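Local coordinates for NADH oxidase (Thermus thermophilus, PDB 6RVB), which probably reduces coenzyme A disulfide with electrons from NADH, as a flavoprotein that carries FAD, at residues A194-E199 with F329-L334. Sequence-based numbering, arbitrary orientation.
Sequences ALLKEE and FKAFDL
The ring of F329 presents its edge to L196, whose CD1 lies near the ring plane, 4.3 Å from CZ. The ring of Y159 meets it at a steep angle, and the bound NAD touches it, so a large aromatic suits a position that faces both the cofactor pocket and the apolar side of helix 190-202. The second flat group is the carboxylate of E199, turned 57° from the ring of F332; it approaches that ring obliquely, while H203 stacks on the ring. The backbone N of D333 donates to E199 OE1 over 3.0 Å and nearly straight, at 163°, from above the carboxylate plane rather than within it. The side chain of E199 is bent at chi2, and E199 CG packs 3.8 Å from L334 CG. Toward F329 the contact turns apolar. L196 CD2 rests 3.9 Å from CB of A331, where a small side chain lets the leucine come close to the strand. L334 has CG anti to its own carbonyl carbon (chi1 -74°), which turns the branch toward the helix, where CD1 lies 3.6 Å from the backbone O of L195.

Residues 331-334 form a type II' turn, closed by backbone bonds between A331 and L334, that joins strands 327-331 and 334-340 as a hairpin. Helix 190-202, beside the parallel NAD-domain sheet, thus packs against the first hairpin of the dimerisation domain. An alanine in place of E199 would probably leave the D333 amide without this acceptor and open a gap beside L334. E199 OE2 and D333 OD2, 3.5 Å apart, would repel if both acids were ionised, which may raise the proton affinity of one, while the D333 amide and solvent at exposed D333 probably ease the repulsion.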
loop_
_atom_site.group_PDB
_atom_site.type_symbol
_atom_site.label_atom_id
_atom_site.label_comp_id
_atom_site.label_asym_id
_atom_site.label_seq_id
_atom_site.Cartn_x
_atom_site.Cartn_y
_atom_site.Cartn_z
ATOM N N ALA A 194 15.631 -14.406 7.883
ATOM C CA ALA A 194 16.545 -13.781 8.797
ATOM C C ALA A 194 15.936 -12.662 9.650
ATOM O O ALA A 194 16.198 -12.582 10.870
ATOM C CB ALA A 194 17.614 -13.232 8.072
ATOM N N LEU A 195 15.220 -11.749 8.981
ATOM C CA LEU A 195 14.651 -10.586 9.621
ATOM C C LEU A 195 13.664 -11.106 10.680
ATOM O O LEU A 195 13.434 -10.457 11.727
ATOM C CB LEU A 195 13.925 -9.690 8.607
ATOM C CG LEU A 195 14.736 -8.788 7.681
ATOM C CD1 LEU A 195 13.872 -8.067 6.734
ATOM C CD2 LEU A 195 15.389 -7.715 8.424
ATOM N N LEU A 196 13.090 -12.286 10.416
ATOM C CA LEU A 196 12.104 -12.829 11.273
ATOM C C LEU A 196 12.727 -13.451 12.479
ATOM O O LEU A 196 12.203 -13.260 13.541
ATOM C CB LEU A 196 11.305 -13.836 10.515
ATOM C CG LEU A 196 10.078 -13.203 9.926
ATOM C CD1 LEU A 196 9.617 -14.070 8.832
ATOM C CD2 LEU A 196 9.024 -12.936 10.903
ATOM N N LYS A 197 13.816 -14.218 12.322
ATOM C CA LYS A 197 14.573 -14.775 13.471
ATOM C C LYS A 197 15.042 -13.659 14.384
ATOM O O LYS A 197 14.939 -13.795 15.563
ATOM C CB LYS A 197 15.787 -15.595 13.043
ATOM C CG LYS A 197 16.510 -16.370 14.144
ATOM C CD LYS A 197 17.434 -17.377 13.432
ATOM C CE LYS A 197 18.181 -18.376 14.293
ATOM N NZ LYS A 197 19.311 -17.732 14.983
ATOM N N GLU A 198 15.516 -12.549 13.832
ATOM C CA GLU A 198 15.989 -11.481 14.649
ATOM C C GLU A 198 14.816 -10.924 15.436
ATOM O O GLU A 198 14.927 -10.763 16.590
ATOM C CB GLU A 198 16.726 -10.458 13.825
ATOM C CG GLU A 198 17.572 -9.557 14.593
ATOM C CD GLU A 198 18.331 -8.570 13.725
ATOM O OE1 GLU A 198 18.220 -8.657 12.470
ATOM O OE2 GLU A 198 19.042 -7.703 14.310
ATOM N N GLU A 199 13.661 -10.681 14.843
ATOM C CA GLU A 199 12.579 -10.168 15.627
ATOM C C GLU A 199 12.082 -11.131 16.639
ATOM O O GLU A 199 11.675 -10.711 17.710
ATOM C CB GLU A 199 11.422 -9.678 14.809
ATOM C CG GLU A 199 11.449 -8.179 14.759
ATOM C CD GLU A 199 10.468 -7.551 15.720
ATOM O OE1 GLU A 199 9.413 -8.195 15.871
ATOM O OE2 GLU A 199 10.765 -6.445 16.295
ATOM N N PHE A 329 1.293 -11.346 6.750
ATOM C CA PHE A 329 1.032 -11.679 8.121
ATOM C C PHE A 329 1.767 -10.759 9.067
ATOM O O PHE A 329 2.605 -10.023 8.671
ATOM C CB PHE A 329 1.286 -13.148 8.426
ATOM C CG PHE A 329 2.738 -13.537 8.474
ATOM C CD1 PHE A 329 3.383 -13.918 7.364
ATOM C CD2 PHE A 329 3.441 -13.533 9.611
ATOM C CE1 PHE A 329 4.696 -14.227 7.387
ATOM C CE2 PHE A 329 4.742 -13.870 9.623
ATOM C CZ PHE A 329 5.357 -14.206 8.528
ATOM N N LYS A 330 1.386 -10.759 10.329
ATOM C CA LYS A 330 2.056 -9.946 11.329
ATOM C C LYS A 330 2.764 -10.850 12.334
ATOM O O LYS A 330 2.185 -11.813 12.879
ATOM C CB LYS A 330 1.040 -9.058 12.053
ATOM C CG LYS A 330 1.593 -8.209 13.168
ATOM C CD LYS A 330 0.482 -7.988 14.232
ATOM C CE LYS A 330 0.954 -7.060 15.344
ATOM N NZ LYS A 330 1.786 -7.676 16.406
ATOM N N ALA A 331 4.020 -10.539 12.585
ATOM C CA ALA A 331 4.772 -11.282 13.589
ATOM C C ALA A 331 5.476 -10.268 14.484
ATOM O O ALA A 331 6.406 -9.595 14.000
ATOM C CB ALA A 331 5.742 -12.197 12.926
ATOM N N PHE A 332 4.993 -10.083 15.719
ATOM C CA PHE A 332 5.453 -8.979 16.540
ATOM C C PHE A 332 5.442 -7.620 15.815
ATOM O O PHE A 332 4.378 -7.107 15.421
ATOM C CB PHE A 332 6.810 -9.281 17.144
ATOM C CG PHE A 332 6.823 -10.531 17.986
ATOM C CD1 PHE A 332 6.490 -10.489 19.289
ATOM C CD2 PHE A 332 7.110 -11.772 17.421
ATOM C CE1 PHE A 332 6.408 -11.624 20.007
ATOM C CE2 PHE A 332 7.059 -12.935 18.143
ATOM C CZ PHE A 332 6.708 -12.876 19.420
ATOM N N ASP A 333 6.607 -7.031 15.627
ATOM C CA ASP A 333 6.661 -5.693 15.080
ATOM C C ASP A 333 6.987 -5.714 13.591
ATOM O O ASP A 333 7.372 -4.679 13.016
ATOM C CB ASP A 333 7.703 -4.823 15.821
ATOM C CG ASP A 333 7.399 -4.650 17.361
ATOM O OD1 ASP A 333 6.194 -4.542 17.805
ATOM O OD2 ASP A 333 8.408 -4.638 18.150
ATOM N N LEU A 334 6.848 -6.870 12.932
ATOM C CA LEU A 334 7.060 -6.924 11.502
ATOM C C LEU A 334 5.785 -7.271 10.840
ATOM O O LEU A 334 5.077 -8.148 11.331
ATOM C CB LEU A 334 8.083 -7.982 11.191
ATOM C CG LEU A 334 9.508 -7.638 11.526
ATOM C CD1 LEU A 334 10.346 -8.679 10.990
ATOM C CD2 LEU A 334 9.824 -6.287 10.915
#